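Local coordinates for DUF3863 domain-containing protein (Parabacteroides distasonis, PDB 3LM3) that is of unknown function but is probably a glycoside hydrolase or deacetylase, at residues Phe209-Asn214 against Leu328-Tyr333; Lys201-Lys206 against Lys334-Trp339. All blocks are in the same frame, centred on the assembly; numbering follows the deposited sequence.

Interaction 1 (Phe209-Asn214 against Leu328-Tyr333)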
loop_
_atom_site.group_PDB
_atom_site.type_symbol
_atom_site.label_atom_id
_atom_site.label_comp_id
_atom_site.label_asym_id
_atom_site.label_seq_id
_atom_site.Cartn_x
_atom_site.Cartn_y
_atom_site.Cartn_z
ATOM N N PHE A 209 -2.910 -21.272 -4.886
ATOM C CA PHE A 209 -1.707 -20.465 -4.666
ATOM C C PHE A 209 -1.391 -19.619 -5.897
ATOM O O PHE A 209 -1.442 -20.110 -7.048
ATOM C CB PHE A 209 -0.518 -21.372 -4.342
ATOM C CG PHE A 209 0.689 -20.641 -3.787
ATOM C CD1 PHE A 209 0.711 -20.203 -2.465
ATOM C CD2 PHE A 209 1.785 -20.405 -4.595
ATOM C CE1 PHE A 209 1.836 -19.555 -1.947
ATOM C CE2 PHE A 209 2.907 -19.741 -4.088
ATOM C CZ PHE A 209 2.932 -19.328 -2.775
ATOM N N ILE A 210 -1.046 -18.358 -5.680
ATOM C CA ILE A 210 -0.451 -17.520 -6.721
ATOM C C ILE A 210 0.925 -17.052 -6.216
ATOM O O ILE A 210 1.023 -16.468 -5.124
ATOM C CB ILE A 210 -1.313 -16.269 -6.980
ATOM C CG1 ILE A 210 -2.701 -16.649 -7.500
ATOM C CG2 ILE A 210 -0.610 -15.303 -7.958
ATOM C CD1 ILE A 210 -3.678 -15.474 -7.518
ATOM N N ASP A 211 1.971 -17.295 -6.993
ATOM C CA ASP A 211 3.346 -16.926 -6.622
ATOM C C ASP A 211 3.605 -15.454 -6.966
ATOM O O ASP A 211 4.444 -15.126 -7.798
ATOM C CB ASP A 211 4.339 -17.878 -7.296
ATOM C CG ASP A 211 5.764 -17.700 -6.807
ATOM O OD1 ASP A 211 6.006 -17.054 -5.781
ATOM O OD2 ASP A 211 6.672 -18.214 -7.486
ATOM N N CYS A 212 2.883 -14.565 -6.290
ATOM C CA CYS A 212 3.078 -13.156 -6.424
ATOM C C CYS A 212 2.844 -12.563 -5.045
ATOM O O CYS A 212 1.831 -12.838 -4.401
ATOM C CB CYS A 212 2.080 -12.567 -7.421
ATOM S SG CYS A 212 2.437 -10.816 -7.851
ATOM N N VAL A 213 3.784 -11.776 -4.593
ATOM C CA VAL A 213 3.686 -11.130 -3.288
ATOM C C VAL A 213 2.824 -9.886 -3.459
ATOM O O VAL A 213 3.089 -9.017 -4.297
ATOM C CB VAL A 213 5.083 -10.698 -2.792
ATOM C CG1 VAL A 213 4.979 -10.043 -1.394
ATOM C CG2 VAL A 213 6.036 -11.874 -2.766
ATOM N N ASN A 214 1.782 -9.775 -2.652
ATOM C CA ASN A 214 0.857 -8.650 -2.725
ATOM C C ASN A 214 1.215 -7.620 -1.643
ATOM O O ASN A 214 1.161 -7.922 -0.455
ATOM C CB ASN A 214 -0.604 -9.115 -2.583
ATOM C CG ASN A 214 -1.573 -8.066 -3.030
ATOM O OD1 ASN A 214 -1.163 -6.969 -3.378
ATOM N ND2 ASN A 214 -2.886 -8.383 -3.055
ATOM N N LEU A 328 12.748 -9.743 -1.519
ATOM C CA LEU A 328 13.341 -10.122 -0.227
ATOM C C LEU A 328 12.358 -10.924 0.619
ATOM O O LEU A 328 12.726 -11.924 1.243
ATOM C CB LEU A 328 13.807 -8.891 0.571
ATOM C CG LEU A 328 15.090 -8.242 0.103
ATOM C CD1 LEU A 328 15.269 -6.880 0.777
ATOM C CD2 LEU A 328 16.306 -9.179 0.352
ATOM N N TRP A 329 11.095 -10.515 0.627
ATOM C CA TRP A 329 10.070 -11.229 1.372
ATOM C C TRP A 329 9.884 -12.643 0.809
ATOM O O TRP A 329 9.883 -13.624 1.549
ATOM C CB TRP A 329 8.765 -10.431 1.403
ATOM C CG TRP A 329 7.730 -11.013 2.291
ATOM C CD1 TRP A 329 7.484 -10.695 3.590
ATOM C CD2 TRP A 329 6.745 -11.989 1.931
ATOM N NE1 TRP A 329 6.435 -11.429 4.073
ATOM C CE2 TRP A 329 5.962 -12.237 3.068
ATOM C CE3 TRP A 329 6.461 -12.688 0.752
ATOM C CZ2 TRP A 329 4.896 -13.151 3.068
ATOM C CZ3 TRP A 329 5.409 -13.581 0.748
ATOM C CH2 TRP A 329 4.636 -13.802 1.894
ATOM N N ARG A 330 9.791 -12.739 -0.503
ATOM C CA ARG A 330 9.576 -14.008 -1.208
ATOM C C ARG A 330 10.749 -14.969 -1.017
ATOM O O ARG A 330 10.558 -16.191 -1.054
ATOM C CB ARG A 330 9.380 -13.678 -2.694
ATOM C CG ARG A 330 9.159 -14.857 -3.610
ATOM C CD ARG A 330 8.527 -14.363 -4.944
ATOM N NE ARG A 330 8.428 -15.457 -5.915
ATOM C CZ ARG A 330 9.343 -15.788 -6.810
ATOM N NH1 ARG A 330 10.464 -15.095 -6.991
ATOM N NH2 ARG A 330 9.115 -16.842 -7.601
ATOM N N LYS A 331 11.944 -14.438 -0.812
ATOM C CA LYS A 331 13.104 -15.283 -0.542
ATOM C C LYS A 331 12.970 -16.017 0.798
ATOM O O LYS A 331 13.433 -17.163 0.926
ATOM C CB LYS A 331 14.375 -14.436 -0.588
ATOM C CG LYS A 331 15.663 -15.197 -0.410
ATOM C CD LYS A 331 16.831 -14.462 -1.051
ATOM C CE LYS A 331 17.149 -13.164 -0.328
ATOM N NZ LYS A 331 18.548 -12.700 -0.617
ATOM N N GLN A 332 12.341 -15.366 1.764
ATOM C CA GLN A 332 12.222 -15.892 3.128
ATOM C C GLN A 332 10.927 -16.674 3.360
ATOM O O GLN A 332 10.934 -17.700 4.044
ATOM C CB GLN A 332 12.316 -14.733 4.122
ATOM C CG GLN A 332 12.241 -15.122 5.585
ATOM C CD GLN A 332 13.440 -15.925 6.036
ATOM O OE1 GLN A 332 14.509 -15.844 5.453
ATOM N NE2 GLN A 332 13.265 -16.709 7.097
ATOM N N TYR A 333 9.824 -16.198 2.798
ATOM C CA TYR A 333 8.499 -16.739 3.062
ATOM C C TYR A 333 8.006 -17.417 1.805
ATOM O O TYR A 333 7.872 -16.766 0.772
ATOM C CB TYR A 333 7.529 -15.593 3.453
ATOM C CG TYR A 333 7.927 -14.851 4.723
ATOM C CD1 TYR A 333 7.483 -15.301 5.961
ATOM C CD2 TYR A 333 8.763 -13.752 4.699
ATOM C CE1 TYR A 333 7.868 -14.653 7.142
ATOM C CE2 TYR A 333 9.159 -13.101 5.881
ATOM C CZ TYR A 333 8.695 -13.569 7.086
ATOM O OH TYR A 333 9.085 -12.940 8.252
#
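D211 and R330 meet side-on in a two-pronged salt bridge. The guanidinium presents NE and NH2 to separate carboxylate oxygens: R330 NE gives its hydrogen to D211 OD1 at 2.9 Å, and R330 NH2 gives one to D211 OD2 at 2.8 Å. Both bonds are nearly straight, with N-H...O angles of 177° and 174°, and both oxygens lie close to the guanidinium plane. Each oxygen is met on its syn side but from outside the carboxylate plane, because the two flat groups are turned 35° against each other. The grip is therefore twisted, and its two simultaneous bonds should restrict rotation of both groups.

Beside the salt bridge, nearer the helix, the contact is apolar. V213 brings both methyls against the benzo part of W329, where V213 CG2 lies 3.6 Å from W329 CE3 and V213 CG1 lies 3.7 Å from the same carbon, an oblique approach. V213 CG2 also touches the root of the arginine, 3.8 Å from R330 CB, so one methyl meets two consecutive helix residues.

The reach of R330 follows from its shape: CG is anti to the backbone N and the chain stays extended to NE. Its remaining nitrogen, NH1, forms a salt bridge with E327, while the carbonyl of D211, at the centre of an inverse gamma turn, accepts from H167 ND1. W329 is held through NE1 by the hydroxyl of Y341, and Y333 CB covers part of one indole face.

Backbone bonds of V213 to H167 and A169 place it at the start of strand 213-216, an edge strand of a parallel sheet. The contact thus packs the last turn of helix 322-332 against that strand, a helix-on-strand packing within the region matching family DUF3863, of clan GH_CE.

Interaction 2 (Lys201-Lys206 against Lys334-Trp339)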
loop_
_atom_site.group_PDB
_atom_site.type_symbol
_atom_site.label_atom_id
_atom_site.label_comp_id
_atom_site.label_asym_id
_atom_site.label_seq_id
_atom_site.Cartn_x
_atom_site.Cartn_y
_atom_site.Cartn_z
ATOM N N LYS A 201 -7.469 -12.155 -0.218
ATOM C CA LYS A 201 -7.469 -13.384 0.574
ATOM C C LYS A 201 -6.115 -14.081 0.452
ATOM O O LYS A 201 -5.675 -14.374 -0.672
ATOM C CB LYS A 201 -8.569 -14.337 0.054
ATOM C CG LYS A 201 -8.550 -15.677 0.725
ATOM C CD LYS A 201 -9.739 -16.583 0.323
ATOM C CE LYS A 201 -9.375 -18.052 0.550
ATOM N NZ LYS A 201 -10.640 -18.863 0.696
ATOM N N PRO A 202 -5.450 -14.394 1.557
ATOM C CA PRO A 202 -4.298 -15.286 1.435
ATOM C C PRO A 202 -4.646 -16.664 0.833
ATOM O O PRO A 202 -5.651 -17.269 1.196
ATOM C CB PRO A 202 -3.802 -15.435 2.876
ATOM C CG PRO A 202 -4.295 -14.163 3.580
ATOM C CD PRO A 202 -5.648 -13.932 2.935
ATOM N N ALA A 203 -3.827 -17.138 -0.101
ATOM C CA ALA A 203 -3.945 -18.513 -0.579
ATOM C C ALA A 203 -3.927 -19.462 0.616
ATOM O O ALA A 203 -3.088 -19.359 1.511
ATOM C CB ALA A 203 -2.804 -18.830 -1.568
ATOM N N GLN A 204 -4.858 -20.407 0.623
ATOM C CA GLN A 204 -4.979 -21.348 1.722
ATOM C C GLN A 204 -4.077 -22.575 1.554
ATOM O O GLN A 204 -3.752 -23.246 2.525
ATOM C CB GLN A 204 -6.439 -21.806 1.875
ATOM C CG GLN A 204 -7.392 -20.623 2.213
ATOM C CD GLN A 204 -7.048 -19.950 3.518
ATOM O OE1 GLN A 204 -7.196 -20.544 4.586
ATOM N NE2 GLN A 204 -6.572 -18.708 3.445
ATOM N N GLY A 205 -3.671 -22.845 0.330
ATOM C CA GLY A 205 -2.883 -24.039 0.045
ATOM C C GLY A 205 -2.404 -24.075 -1.389
ATOM O O GLY A 205 -2.532 -23.104 -2.120
ATOM N N LYS A 206 -1.873 -25.221 -1.812
ATOM C CA LYS A 206 -1.360 -25.359 -3.156
ATOM C C LYS A 206 -2.409 -25.069 -4.254
ATOM O O LYS A 206 -2.093 -24.441 -5.265
ATOM C CB LYS A 206 -0.762 -26.762 -3.354
ATOM N N LYS A 334 7.748 -18.721 1.890
ATOM C CA LYS A 334 7.410 -19.516 0.721
ATOM C C LYS A 334 5.950 -19.938 0.623
ATOM O O LYS A 334 5.510 -20.401 -0.437
ATOM C CB LYS A 334 8.287 -20.768 0.701
ATOM C CG LYS A 334 9.795 -20.475 0.615
ATOM C CD LYS A 334 10.121 -19.658 -0.645
ATOM C CE LYS A 334 11.583 -19.444 -0.832
ATOM N NZ LYS A 334 11.822 -18.567 -2.006
ATOM N N SER A 335 5.210 -19.806 1.716
ATOM C CA SER A 335 3.751 -20.048 1.717
ATOM C C SER A 335 3.160 -19.164 2.781
ATOM O O SER A 335 3.885 -18.541 3.565
ATOM C CB SER A 335 3.404 -21.501 2.005
ATOM O OG SER A 335 3.431 -21.746 3.384
ATOM N N ASN A 336 1.843 -19.122 2.855
ATOM C CA ASN A 336 1.214 -18.331 3.880
ATOM C C ASN A 336 1.177 -18.995 5.237
ATOM O O ASN A 336 0.711 -18.401 6.192
ATOM C CB ASN A 336 -0.183 -17.907 3.433
ATOM C CG ASN A 336 -0.145 -17.004 2.204
ATOM O OD1 ASN A 336 0.731 -16.128 2.081
ATOM N ND2 ASN A 336 -1.094 -17.187 1.293
ATOM N N ASP A 337 1.743 -20.193 5.344
ATOM C CA ASP A 337 1.947 -20.791 6.656
ATOM C C ASP A 337 3.151 -20.193 7.373
ATOM O O ASP A 337 3.338 -20.433 8.567
ATOM C CB ASP A 337 2.189 -22.295 6.537
ATOM C CG ASP A 337 0.991 -23.051 6.010
ATOM O OD1 ASP A 337 -0.152 -22.682 6.340
ATOM O OD2 ASP A 337 1.234 -24.067 5.316
ATOM N N ASP A 338 3.981 -19.453 6.649
ATOM C CA ASP A 338 5.278 -19.012 7.145
ATOM C C ASP A 338 5.235 -17.671 7.882
ATOM O O ASP A 338 6.239 -17.289 8.487
ATOM C CB ASP A 338 6.287 -18.895 5.990
ATOM C CG ASP A 338 6.675 -20.228 5.401
ATOM O OD1 ASP A 338 6.380 -21.288 6.012
ATOM O OD2 ASP A 338 7.324 -20.214 4.321
ATOM N N TRP A 339 4.105 -16.963 7.826
ATOM C CA TRP A 339 3.988 -15.657 8.462
ATOM C C TRP A 339 2.786 -15.571 9.385
ATOM O O TRP A 339 1.833 -16.320 9.274
ATOM C CB TRP A 339 3.921 -14.521 7.434
ATOM C CG TRP A 339 2.830 -14.649 6.412
ATOM C CD1 TRP A 339 2.947 -15.184 5.163
ATOM C CD2 TRP A 339 1.464 -14.206 6.530
ATOM N NE1 TRP A 339 1.764 -15.099 4.499
ATOM C CE2 TRP A 339 0.826 -14.524 5.319
ATOM C CE3 TRP A 339 0.728 -13.574 7.526
ATOM C CZ2 TRP A 339 -0.514 -14.253 5.093
ATOM C CZ3 TRP A 339 -0.611 -13.294 7.290
ATOM C CH2 TRP A 339 -1.218 -13.657 6.092
HETATM O O HOH W 1 -0.150 -20.701 1.500
HETATM O O HOH W 2 -0.300 -23.130 2.906
#
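N336 sends its amide across to A203, where N336 ND2 donates to A203 O at 3.0 Å with an N-H...O angle of 175°. The donor lies in the carbonyl plane on a lone pair, and the acceptor is almost in the plane of the amide. N336 ND2 also donates to the carbonyl of Y193, so the amide nitrogen has two backbone acceptors. Its approach to the A203 nitrogen is a donor-donor proximity and not a bond.

The other end of the amide is fixed within its own loop: W339 NE1 donates to N336 OD1 at 2.8 Å, with the oxygen near the indole plane. Together these bonds define which end of the amide is nitrogen and restrict its rotation. Water 1 adds a second route, accepting from N336 N and donating to A203 O. Water 2 donates to D337 OD2 and, through a weak bond, to Q204 O.

Van der Waals contacts lie beside this polar line. P202 CB packs 3.6 Å from N336 ND2, while the apolar pair is P202 CG at the indole rim, 4.0 Å from W339 CH2 and near the ring plane. W339 chi1 of 56° sets CG between the backbone N and carbonyl carbon, and in this pose the indole nitrogen meets N336.

Local bonds shape the 334-339 loop: S335 to D338 is a type I turn, and S335 OG accepts from D337 N in an ST turn.

With all four touching residues buried, the chemistry implies a specific junction of two loops, in which one oriented amide satisfies main-chain carbonyls and P202 packs against it.

Interactions 1 and 2 lie on the same side of the chain's centre, about 9 Å apart between centres, and join successive parts of the same two chain regions. Interaction 1 is nested inside the loop closed by interaction 2. The first joins a helix end to a sheet edge, pairing a buried valine-indole contact with a partly exposed ionic bridge. The second lies between irregular loops; its four touching residues are buried, though its waters reach more exposed ones, and it combines neutral amide-to-backbone bonds with a proline-indole edge contact. They meet directly through their tryptophans, with W329 CZ2 3.5 Å from W339 CD1, and through F209 CA, 3.7 Å from A203 CB.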